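Local structure of CocE/NonD family hydrolase (Staphylococcus aureus subsp. aureus COL, 3III) at residues F213-T218 with Q236-H241; L135-K140 with K249-P254; Q271-R276 with P442-I447. The protein is a probable alpha/beta-hydrolase of the CocE/NonD family, likely cleaving ester or amide bonds. All coordinates share one frame; numbering follows the deposited sequence.

Interaction 1. Residues F213-T218 with Q236-H241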
loop_
_atom_site.group_PDB
_atom_site.type_symbol
_atom_site.label_atom_id
_atom_site.label_comp_id
_atom_site.label_asym_id
_atom_site.label_seq_id
_atom_site.Cartn_x
_atom_site.Cartn_y
_atom_site.Cartn_z
ATOM N N PHE A 213 4.951 -4.301 -12.315
ATOM C CA PHE A 213 5.182 -4.763 -10.948
ATOM C C PHE A 213 4.494 -6.091 -10.562
ATOM O O PHE A 213 5.147 -7.002 -10.029
ATOM C CB PHE A 213 4.816 -3.722 -9.902
ATOM C CG PHE A 213 5.065 -4.201 -8.530
ATOM C CD1 PHE A 213 6.344 -4.188 -8.002
ATOM C CD2 PHE A 213 4.034 -4.720 -7.775
ATOM C CE1 PHE A 213 6.576 -4.683 -6.698
ATOM C CE2 PHE A 213 4.252 -5.178 -6.482
ATOM C CZ PHE A 213 5.526 -5.161 -5.947
ATOM N N TYR A 214 3.205 -6.212 -10.883
ATOM C CA TYR A 214 2.457 -7.450 -10.564
ATOM C C TYR A 214 3.157 -8.709 -11.048
ATOM O O TYR A 214 3.259 -9.731 -10.316
ATOM C CB TYR A 214 1.066 -7.394 -11.156
ATOM C CG TYR A 214 0.246 -8.660 -10.933
ATOM C CD1 TYR A 214 -0.360 -8.904 -9.697
ATOM C CD2 TYR A 214 0.113 -9.633 -11.948
ATOM C CE1 TYR A 214 -1.096 -10.071 -9.499
ATOM C CE2 TYR A 214 -0.598 -10.785 -11.769
ATOM C CZ TYR A 214 -1.242 -10.986 -10.526
ATOM O OH TYR A 214 -1.970 -12.147 -10.348
ATOM N N ARG A 215 3.597 -8.659 -12.285
ATOM C CA ARG A 215 4.274 -9.767 -12.917
ATOM C C ARG A 215 5.686 -9.932 -12.391
ATOM O O ARG A 215 6.127 -11.037 -12.140
ATOM C CB ARG A 215 4.244 -9.630 -14.437
ATOM C CG ARG A 215 2.854 -9.558 -14.992
ATOM C CD ARG A 215 2.768 -9.484 -16.514
ATOM N NE ARG A 215 1.350 -9.458 -16.898
ATOM C CZ ARG A 215 0.910 -9.379 -18.140
ATOM N NH1 ARG A 215 1.757 -9.264 -19.153
ATOM N NH2 ARG A 215 -0.391 -9.413 -18.371
ATOM N N PHE A 216 6.381 -8.835 -12.170
ATOM C CA PHE A 216 7.720 -8.860 -11.565
ATOM C C PHE A 216 7.693 -9.524 -10.162
ATOM O O PHE A 216 8.523 -10.405 -9.811
ATOM C CB PHE A 216 8.173 -7.426 -11.454
ATOM C CG PHE A 216 9.381 -7.207 -10.557
ATOM C CD1 PHE A 216 10.651 -7.540 -11.009
ATOM C CD2 PHE A 216 9.250 -6.606 -9.309
ATOM C CE1 PHE A 216 11.757 -7.301 -10.197
ATOM C CE2 PHE A 216 10.346 -6.349 -8.530
ATOM C CZ PHE A 216 11.594 -6.711 -8.981
ATOM N N TRP A 217 6.674 -9.155 -9.412
ATOM C CA TRP A 217 6.468 -9.625 -8.053
ATOM C C TRP A 217 6.162 -11.114 -8.099
ATOM O O TRP A 217 6.747 -11.921 -7.347
ATOM C CB TRP A 217 5.315 -8.825 -7.445
ATOM C CG TRP A 217 4.821 -9.345 -6.177
ATOM C CD1 TRP A 217 5.424 -9.247 -4.977
ATOM C CD2 TRP A 217 3.595 -10.060 -5.961
ATOM N NE1 TRP A 217 4.670 -9.877 -4.021
ATOM C CE2 TRP A 217 3.538 -10.384 -4.600
ATOM C CE3 TRP A 217 2.549 -10.470 -6.787
ATOM C CZ2 TRP A 217 2.460 -11.069 -4.034
ATOM C CZ3 TRP A 217 1.470 -11.150 -6.212
ATOM C CH2 TRP A 217 1.446 -11.459 -4.870
ATOM N N THR A 218 5.213 -11.482 -8.951
ATOM C CA THR A 218 4.847 -12.882 -9.053
ATOM C C THR A 218 6.048 -13.742 -9.435
ATOM O O THR A 218 6.302 -14.778 -8.815
ATOM C CB THR A 218 3.726 -13.139 -10.076
ATOM O OG1 THR A 218 2.565 -12.402 -9.699
ATOM C CG2 THR A 218 3.410 -14.651 -10.068
ATOM N N GLN A 236 -0.968 -16.525 -14.834
ATOM C CA GLN A 236 -2.094 -17.132 -15.547
ATOM C C GLN A 236 -3.444 -16.706 -14.932
ATOM O O GLN A 236 -4.429 -16.498 -15.673
ATOM C CB GLN A 236 -1.951 -18.668 -15.616
ATOM C CG GLN A 236 -3.092 -19.375 -16.358
ATOM C CD GLN A 236 -3.295 -18.875 -17.814
ATOM O OE1 GLN A 236 -2.331 -18.447 -18.465
ATOM N NE2 GLN A 236 -4.542 -18.971 -18.341
ATOM N N ALA A 237 -3.492 -16.507 -13.608
ATOM C CA ALA A 237 -4.729 -16.100 -12.924
ATOM C C ALA A 237 -5.158 -14.731 -13.485
ATOM O O ALA A 237 -6.351 -14.523 -13.815
ATOM C CB ALA A 237 -4.564 -16.071 -11.334
ATOM N N GLN A 238 -4.182 -13.854 -13.704
ATOM C CA GLN A 238 -4.458 -12.516 -14.257
ATOM C C GLN A 238 -4.974 -12.621 -15.690
ATOM O O GLN A 238 -5.850 -11.904 -16.085
ATOM C CB GLN A 238 -3.213 -11.628 -14.241
ATOM C CG GLN A 238 -3.419 -10.161 -14.769
ATOM C CD GLN A 238 -2.054 -9.449 -14.930
ATOM O OE1 GLN A 238 -1.146 -10.019 -15.513
ATOM N NE2 GLN A 238 -1.907 -8.239 -14.374
ATOM N N GLN A 239 -4.384 -13.502 -16.478
ATOM C CA GLN A 239 -4.855 -13.704 -17.826
ATOM C C GLN A 239 -6.321 -14.160 -17.842
ATOM O O GLN A 239 -7.101 -13.720 -18.641
ATOM C CB GLN A 239 -4.081 -14.865 -18.472
ATOM C CG GLN A 239 -2.656 -14.611 -18.837
ATOM C CD GLN A 239 -2.567 -13.713 -20.015
ATOM O OE1 GLN A 239 -2.660 -14.160 -21.177
ATOM N NE2 GLN A 239 -2.410 -12.414 -19.733
ATOM N N GLU A 240 -6.650 -15.160 -17.037
ATOM C CA GLU A 240 -7.916 -15.849 -17.185
ATOM C C GLU A 240 -9.046 -15.346 -16.287
ATOM O O GLU A 240 -10.190 -15.818 -16.414
ATOM C CB GLU A 240 -7.706 -17.392 -17.031
ATOM C CG GLU A 240 -7.483 -17.811 -15.618
ATOM C CD GLU A 240 -6.780 -19.161 -15.432
ATOM O OE1 GLU A 240 -6.685 -19.579 -14.239
ATOM O OE2 GLU A 240 -6.300 -19.748 -16.407
ATOM N N HIS A 241 -8.761 -14.371 -15.431
ATOM C CA HIS A 241 -9.777 -13.747 -14.576
ATOM C C HIS A 241 -9.754 -12.212 -14.772
ATOM O O HIS A 241 -9.295 -11.455 -13.891
ATOM C CB HIS A 241 -9.541 -14.119 -13.129
ATOM C CG HIS A 241 -9.728 -15.592 -12.842
ATOM N ND1 HIS A 241 -10.962 -16.182 -12.784
ATOM C CD2 HIS A 241 -8.835 -16.581 -12.590
ATOM C CE1 HIS A 241 -10.831 -17.472 -12.525
ATOM N NE2 HIS A 241 -9.549 -17.742 -12.386
#

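Interaction 2. Residues L135-K140 with K249-P254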
loop_
_atom_site.group_PDB
_atom_site.type_symbol
_atom_site.label_atom_id
_atom_site.label_comp_id
_atom_site.label_asym_id
_atom_site.label_seq_id
_atom_site.Cartn_x
_atom_site.Cartn_y
_atom_site.Cartn_z
ATOM N N LEU A 135 1.778 -22.497 -2.096
ATOM C CA LEU A 135 2.122 -21.097 -1.861
ATOM C C LEU A 135 1.093 -20.299 -2.630
ATOM O O LEU A 135 1.213 -20.120 -3.849
ATOM C CB LEU A 135 3.561 -20.783 -2.334
ATOM C CG LEU A 135 4.234 -19.507 -1.756
ATOM C CD1 LEU A 135 5.716 -19.469 -2.255
ATOM C CD2 LEU A 135 3.477 -18.219 -2.133
ATOM N N SER A 136 0.067 -19.849 -1.910
ATOM C CA SER A 136 -1.014 -19.051 -2.459
ATOM C C SER A 136 -1.027 -17.700 -1.745
ATOM O O SER A 136 -1.637 -17.532 -0.679
ATOM C CB SER A 136 -2.360 -19.763 -2.323
ATOM O OG SER A 136 -3.359 -18.923 -2.866
ATOM N N PRO A 137 -0.304 -16.732 -2.284
ATOM C CA PRO A 137 -0.123 -15.452 -1.601
ATOM C C PRO A 137 -1.424 -14.706 -1.348
ATOM O O PRO A 137 -2.270 -14.650 -2.215
ATOM C CB PRO A 137 0.711 -14.633 -2.580
ATOM C CG PRO A 137 1.253 -15.570 -3.541
ATOM C CD PRO A 137 0.437 -16.798 -3.546
ATOM N N TRP A 138 -1.567 -14.121 -0.158
ATOM C CA TRP A 138 -2.642 -13.159 0.099
ATOM C C TRP A 138 -3.985 -13.838 -0.119
ATOM O O TRP A 138 -4.859 -13.335 -0.842
ATOM C CB TRP A 138 -2.426 -11.899 -0.772
ATOM C CG TRP A 138 -1.133 -11.227 -0.542
ATOM C CD1 TRP A 138 -0.300 -11.426 0.532
ATOM C CD2 TRP A 138 -0.484 -10.223 -1.351
ATOM N NE1 TRP A 138 0.792 -10.638 0.431
ATOM C CE2 TRP A 138 0.709 -9.881 -0.708
ATOM C CE3 TRP A 138 -0.800 -9.574 -2.551
ATOM C CZ2 TRP A 138 1.598 -8.916 -1.213
ATOM C CZ3 TRP A 138 0.092 -8.585 -3.053
ATOM C CH2 TRP A 138 1.273 -8.290 -2.397
ATOM N N SER A 139 -4.140 -15.002 0.538
ATOM C CA SER A 139 -5.320 -15.805 0.480
ATOM C C SER A 139 -5.810 -16.151 1.880
ATOM O O SER A 139 -5.087 -16.040 2.849
ATOM C CB SER A 139 -5.016 -17.106 -0.274
ATOM O OG SER A 139 -4.027 -17.896 0.425
ATOM N N LYS A 140 -7.007 -16.686 1.963
ATOM C CA LYS A 140 -7.531 -17.116 3.217
ATOM C C LYS A 140 -6.769 -18.329 3.752
ATOM O O LYS A 140 -6.522 -18.399 4.936
ATOM C CB LYS A 140 -9.000 -17.494 3.096
ATOM C CG LYS A 140 -9.607 -17.845 4.487
ATOM C CD LYS A 140 -11.087 -18.001 4.361
ATOM C CE LYS A 140 -11.718 -18.327 5.671
ATOM N NZ LYS A 140 -13.139 -18.489 5.558
ATOM N N LYS A 249 -12.825 -12.427 -5.749
ATOM C CA LYS A 249 -13.553 -12.132 -4.513
ATOM C C LYS A 249 -12.917 -12.817 -3.306
ATOM O O LYS A 249 -12.942 -12.285 -2.214
ATOM C CB LYS A 249 -15.049 -12.509 -4.630
ATOM C CG LYS A 249 -15.841 -11.574 -5.568
ATOM C CD LYS A 249 -17.247 -12.079 -5.945
ATOM C CE LYS A 249 -17.919 -11.091 -6.886
ATOM N NZ LYS A 249 -19.291 -11.512 -7.189
ATOM N N GLN A 250 -12.334 -13.993 -3.504
ATOM C CA GLN A 250 -11.596 -14.681 -2.437
ATOM C C GLN A 250 -10.257 -14.026 -2.107
ATOM O O GLN A 250 -9.595 -14.443 -1.120
ATOM C CB GLN A 250 -11.336 -16.124 -2.826
ATOM C CG GLN A 250 -12.602 -16.923 -2.940
ATOM C CD GLN A 250 -12.322 -18.313 -3.388
ATOM O OE1 GLN A 250 -11.674 -19.077 -2.679
ATOM N NE2 GLN A 250 -12.815 -18.680 -4.568
ATOM N N ARG A 251 -9.864 -12.996 -2.879
ATOM C CA ARG A 251 -8.625 -12.236 -2.615
ATOM C C ARG A 251 -8.867 -10.768 -2.220
ATOM O O ARG A 251 -7.951 -9.915 -2.278
ATOM C CB ARG A 251 -7.634 -12.309 -3.780
ATOM C CG ARG A 251 -7.368 -13.720 -4.349
ATOM C CD ARG A 251 -6.747 -14.636 -3.322
ATOM N NE ARG A 251 -5.301 -14.821 -3.481
ATOM C CZ ARG A 251 -4.735 -15.700 -4.312
ATOM N NH1 ARG A 251 -5.503 -16.447 -5.136
ATOM N NH2 ARG A 251 -3.417 -15.820 -4.366
ATOM N N GLN A 252 -10.099 -10.519 -1.810
ATOM C CA GLN A 252 -10.509 -9.302 -1.194
ATOM C C GLN A 252 -10.785 -9.598 0.279
ATOM O O GLN A 252 -11.703 -10.341 0.623
ATOM C CB GLN A 252 -11.756 -8.719 -1.843
ATOM C CG GLN A 252 -12.321 -7.451 -1.183
ATOM C CD GLN A 252 -13.655 -7.057 -1.730
ATOM O OE1 GLN A 252 -14.646 -7.641 -1.327
ATOM N NE2 GLN A 252 -13.707 -6.073 -2.661
ATOM N N VAL A 253 -9.968 -9.038 1.161
ATOM C CA VAL A 253 -10.156 -9.308 2.580
ATOM C C VAL A 253 -11.534 -8.771 3.046
ATOM O O VAL A 253 -11.851 -7.600 2.746
ATOM C CB VAL A 253 -9.035 -8.612 3.447
ATOM C CG1 VAL A 253 -9.304 -8.821 4.982
ATOM C CG2 VAL A 253 -7.625 -9.100 3.028
ATOM N N PRO A 254 -12.288 -9.559 3.849
ATOM C CA PRO A 254 -13.543 -9.065 4.489
ATOM C C PRO A 254 -13.191 -8.208 5.712
ATOM O O PRO A 254 -13.274 -8.658 6.857
ATOM C CB PRO A 254 -14.294 -10.342 4.881
ATOM C CG PRO A 254 -13.219 -11.355 5.132
ATOM C CD PRO A 254 -12.027 -10.974 4.191
HETATM O O HOH W 1 -5.542 -10.584 -1.086
HETATM O O HOH W 2 -8.620 -16.683 -0.323
#

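Interaction 3. Residues Q271-R276 with P442-I447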
loop_
_atom_site.group_PDB
_atom_site.type_symbol
_atom_site.label_atom_id
_atom_site.label_comp_id
_atom_site.label_asym_id
_atom_site.label_seq_id
_atom_site.Cartn_x
_atom_site.Cartn_y
_atom_site.Cartn_z
ATOM N N GLN A 271 0.661 5.015 -4.475
ATOM C CA GLN A 271 -0.560 4.925 -5.319
ATOM C C GLN A 271 -0.246 3.982 -6.442
ATOM O O GLN A 271 0.770 4.159 -7.148
ATOM C CB GLN A 271 -0.978 6.296 -5.832
ATOM C CG GLN A 271 -1.373 7.278 -4.754
ATOM C CD GLN A 271 -1.675 8.674 -5.339
ATOM O OE1 GLN A 271 -2.413 8.801 -6.321
ATOM N NE2 GLN A 271 -1.011 9.691 -4.816
ATOM N N GLY A 272 -1.046 2.931 -6.561
ATOM C CA GLY A 272 -0.812 1.857 -7.514
ATOM C C GLY A 272 -0.398 0.550 -6.903
ATOM O O GLY A 272 -0.348 -0.489 -7.584
ATOM N N LEU A 273 -0.075 0.570 -5.610
ATOM C CA LEU A 273 0.150 -0.680 -4.880
ATOM C C LEU A 273 -0.611 -0.609 -3.538
ATOM O O LEU A 273 -1.792 -0.928 -3.523
ATOM C CB LEU A 273 1.640 -0.966 -4.692
ATOM C CG LEU A 273 1.956 -2.370 -4.137
ATOM C CD1 LEU A 273 1.408 -3.477 -5.052
ATOM C CD2 LEU A 273 3.479 -2.505 -3.931
ATOM N N HIS A 274 0.012 -0.171 -2.458
ATOM C CA HIS A 274 -0.621 -0.286 -1.131
ATOM C C HIS A 274 -1.579 0.818 -0.685
ATOM O O HIS A 274 -2.321 0.639 0.291
ATOM C CB HIS A 274 0.428 -0.534 -0.047
ATOM C CG HIS A 274 1.284 -1.737 -0.296
ATOM N ND1 HIS A 274 0.773 -3.005 -0.461
ATOM C CD2 HIS A 274 2.628 -1.843 -0.459
ATOM C CE1 HIS A 274 1.774 -3.850 -0.653
ATOM N NE2 HIS A 274 2.912 -3.167 -0.665
ATOM N N ASN A 275 -1.529 1.982 -1.321
ATOM C CA ASN A 275 -2.239 3.153 -0.830
ATOM C C ASN A 275 -3.739 2.909 -0.703
ATOM O O ASN A 275 -4.287 3.111 0.364
ATOM C CB ASN A 275 -1.840 4.376 -1.683
ATOM C CG ASN A 275 -2.862 5.494 -1.687
ATOM O OD1 ASN A 275 -4.001 5.271 -2.048
ATOM N ND2 ASN A 275 -2.427 6.730 -1.342
ATOM N N ARG A 276 -4.391 2.431 -1.760
ATOM C CA ARG A 276 -5.849 2.322 -1.743
ATOM C C ARG A 276 -6.312 1.464 -0.588
ATOM O O ARG A 276 -7.233 1.839 0.145
ATOM C CB ARG A 276 -6.389 1.767 -3.057
ATOM C CG ARG A 276 -7.878 1.646 -3.108
ATOM C CD ARG A 276 -8.366 1.175 -4.475
ATOM N NE ARG A 276 -9.823 1.168 -4.541
ATOM C CZ ARG A 276 -10.608 0.263 -3.975
ATOM N NH1 ARG A 276 -10.095 -0.789 -3.326
ATOM N NH2 ARG A 276 -11.926 0.390 -4.080
ATOM N N PRO A 442 7.274 12.221 -4.215
ATOM C CA PRO A 442 7.469 10.792 -4.173
ATOM C C PRO A 442 6.198 10.066 -4.698
ATOM O O PRO A 442 5.069 10.426 -4.347
ATOM C CB PRO A 442 7.725 10.519 -2.668
ATOM C CG PRO A 442 8.170 11.840 -2.127
ATOM C CD PRO A 442 7.380 12.807 -2.861
ATOM N N ASP A 443 6.419 9.002 -5.456
ATOM C CA ASP A 443 5.328 8.312 -6.136
ATOM C C ASP A 443 5.804 6.886 -6.322
ATOM O O ASP A 443 6.903 6.520 -5.913
ATOM C CB ASP A 443 5.027 9.041 -7.454
ATOM C CG ASP A 443 3.605 8.831 -7.977
ATOM O OD1 ASP A 443 2.939 7.824 -7.653
ATOM O OD2 ASP A 443 3.168 9.704 -8.760
ATOM N N PHE A 444 4.961 6.046 -6.873
ATOM C CA PHE A 444 5.304 4.595 -6.970
ATOM C C PHE A 444 6.213 4.312 -8.199
ATOM O O PHE A 444 5.999 4.859 -9.275
ATOM C CB PHE A 444 4.037 3.789 -7.052
ATOM C CG PHE A 444 4.261 2.304 -6.970
ATOM C CD1 PHE A 444 4.043 1.532 -8.074
ATOM C CD2 PHE A 444 4.691 1.715 -5.800
ATOM C CE1 PHE A 444 4.209 0.137 -8.005
ATOM C CE2 PHE A 444 4.885 0.371 -5.722
ATOM C CZ PHE A 444 4.672 -0.411 -6.854
ATOM N N ASN A 445 7.195 3.435 -8.096
ATOM C CA ASN A 445 7.649 2.765 -6.900
ATOM C C ASN A 445 8.991 3.416 -6.536
ATOM O O ASN A 445 10.043 3.192 -7.206
ATOM C CB ASN A 445 7.735 1.226 -7.204
ATOM C CG ASN A 445 8.131 0.403 -6.012
ATOM O OD1 ASN A 445 8.463 0.980 -4.963
ATOM N ND2 ASN A 445 8.170 -0.944 -6.155
ATOM N N HIS A 446 8.971 4.217 -5.461
ATOM C CA HIS A 446 10.126 5.050 -5.049
ATOM C C HIS A 446 10.672 5.908 -6.198
ATOM O O HIS A 446 11.870 5.984 -6.397
ATOM C CB HIS A 446 11.250 4.210 -4.424
ATOM C CG HIS A 446 10.867 3.622 -3.102
ATOM N ND1 HIS A 446 9.969 2.584 -2.996
ATOM C CD2 HIS A 446 11.213 3.960 -1.840
ATOM C CE1 HIS A 446 9.774 2.322 -1.714
ATOM N NE2 HIS A 446 10.520 3.141 -0.989
ATOM N N ILE A 447 9.777 6.477 -6.992
ATOM C CA ILE A 447 10.186 7.476 -7.979
ATOM C C ILE A 447 10.088 8.859 -7.340
ATOM O O ILE A 447 9.376 9.041 -6.374
ATOM C CB ILE A 447 9.376 7.416 -9.313
ATOM C CG1 ILE A 447 7.888 7.813 -9.118
ATOM C CG2 ILE A 447 9.547 6.013 -9.938
ATOM C CD1 ILE A 447 7.097 7.879 -10.534
HETATM O O HOH W 3 1.899 7.653 -5.037
HETATM O O HOH W 4 1.246 6.246 -8.903
#

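Interaction 1. Residues F213-T218 with Q236-H241
Arg215 turns NE and NH2 onto a single oxygen, the amide OE1 of Gln238. Arg215 NE lies 2.9 Å from Gln238 OE1, in the carbonyl plane and on a lone pair, with an N-H...O angle of 150°. Arg215 NH2 reaches the same Gln238 OE1 at 3.0 Å, but from above the carbonyl plane. OE1 sits close to the guanidinium plane, while the amide itself is turned steeply against that plane. Two donors thus hold one oxygen, and Glu535 pairs with Arg215 NH1 at the far end of the guanidinium.

The amide nitrogen is also engaged: Gln238 NE2 donates to the carbonyls of Ala203 and Asp210, which helps fix the amide's rotation. Gln238 has CG anti to the backbone N (chi1 -178°) and an extended chain beyond it, a shape that carries the amide across to helix 213-224 alongside Tyr214. Gln238 NE2 comes within 3.5 Å of Tyr214 CD2, and Gln238 CB packs 3.7 Å from Tyr214 CE2. Thr218 OG1 lies over one face of this ring while bonding back to Tyr214 O, and Tyr214 OH is held by the carbonyl of Leu234.

The segments run roughly antiparallel at 144°, their axes 11.7 Å apart and bridged by long polar side chains. They belong to the helices inserted between strands 186-192 and 262-267, a cap of the kind found over the alpha/beta-hydrolase core in cocaine esterase and its relatives.

Interaction 2. Residues L135-K140 with K249-P254
The N-cap loop of helix 140-154 is clasped by Arg251, which follows the short helix 246-249 and presents its guanidinium edge to two successive carbonyls. Arg251 NH2 lies 2.7 Å from Pro137 O, which is close to the guanidinium plane; the N-H...O angle is 153°. Arg251 NE adds a weak bond to Trp138 O at 3.1 Å and a still longer weak one to Pro137 O. Trp138 has left-handed backbone angles (phi 60°, psi 51°), and across this bend both oxygens face the same arginine.

One face of the guanidinium is covered by Ser139 CB and by Ser136 OG, the latter 3.4 Å from Arg251 NH2 yet too poorly angled to bond. Instead, Ser136 OG and Arg251 NH2 share Glu232, whose carboxylate probably helps balance the charge of this buried arginine.

Within the alpha/beta-hydrolase fold, the contact joins the loop after strand 119-124 to the return from the helical cap toward strand 262-267. Ser139 OG bonds to Ser136 O at 2.7 Å and also caps the helix start through the backbone N of Glu142. Two waters extend the seam between the backbones. One donates to Trp138 O and to Arg251 O, each at 2.8 Å. The other accepts from Lys140 N and donates to Gln250 O at 2.6 Å, the carbonyl of a residue inside the type I turn from Lys249 to Gln252.

Interaction 3. Residues Q271-R276 with P442-I447
Leu273 and Phe444 both place CG anti to the backbone N (chi1 -171° and -172°), and these torsions bring the base of the leucine over the aromatic ring. Leu273 CB stands 4.1 Å from the centroid of the Phe444 ring, a CH-pi contact over the face, while Leu273 CD2 lies 3.7 Å from Phe444 CE2. On the opposite face Asn445 CB sits 3.2 Å above the plane of the Phe444 ring, a placement consistent with the cis peptide between the two residues. The ring is thus sandwiched between a residue of each segment.

Near its root, Phe444 CB rests 3.3 Å from Gln271 O. Gly272 follows with a phi of 110°, a backbone conformation that suits glycine.

The polar half of the contact is carried by water. Asp443 OD1 receives one water at 2.6 Å that also donates to Gln271 O; a second water, 2.8 Å from Asp443 OD1, accepts from Gln271 N. Phe444 N donates to Asp443 OD1 as well, on its anti side, so a backbone N-H and water share this oxygen. Asp443 also lies opposite His446 and Ile447 in a G1 beta bulge at the hairpin end.

His274, next to Leu273, bonds Ser169, in the turn where alpha/beta-hydrolases carry their nucleophile. A hairpin of the C-terminal beta domain thus packs against the hydrolase core beside that turn, an interface between catalytic and C-terminal domains consistent with the S15/CocE architecture.

Followed from the N terminus, the chain first meets interaction 2, whose segment 135-140 is met again by 249-254, closing a loop that takes in helices 140-154 and 170-179, two strands of the central sheet and the cap helices. Interaction 1 falls wholly within that excursion, a short closure between neighbouring cap helices. Interaction 3 comes in series after both, spanning from 271-276 to 442-447 and tying the hydrolase core to the C-terminal beta domain. Helix 213-224 links all three: Trp217 stacks on Trp138 of interaction 2, while Phe213 packs against Leu273 and Phe444 of interaction 3. Interactions 2 and 3 do not touch directly, although Trp138 and Leu273 both lie near the bound palmitic acid.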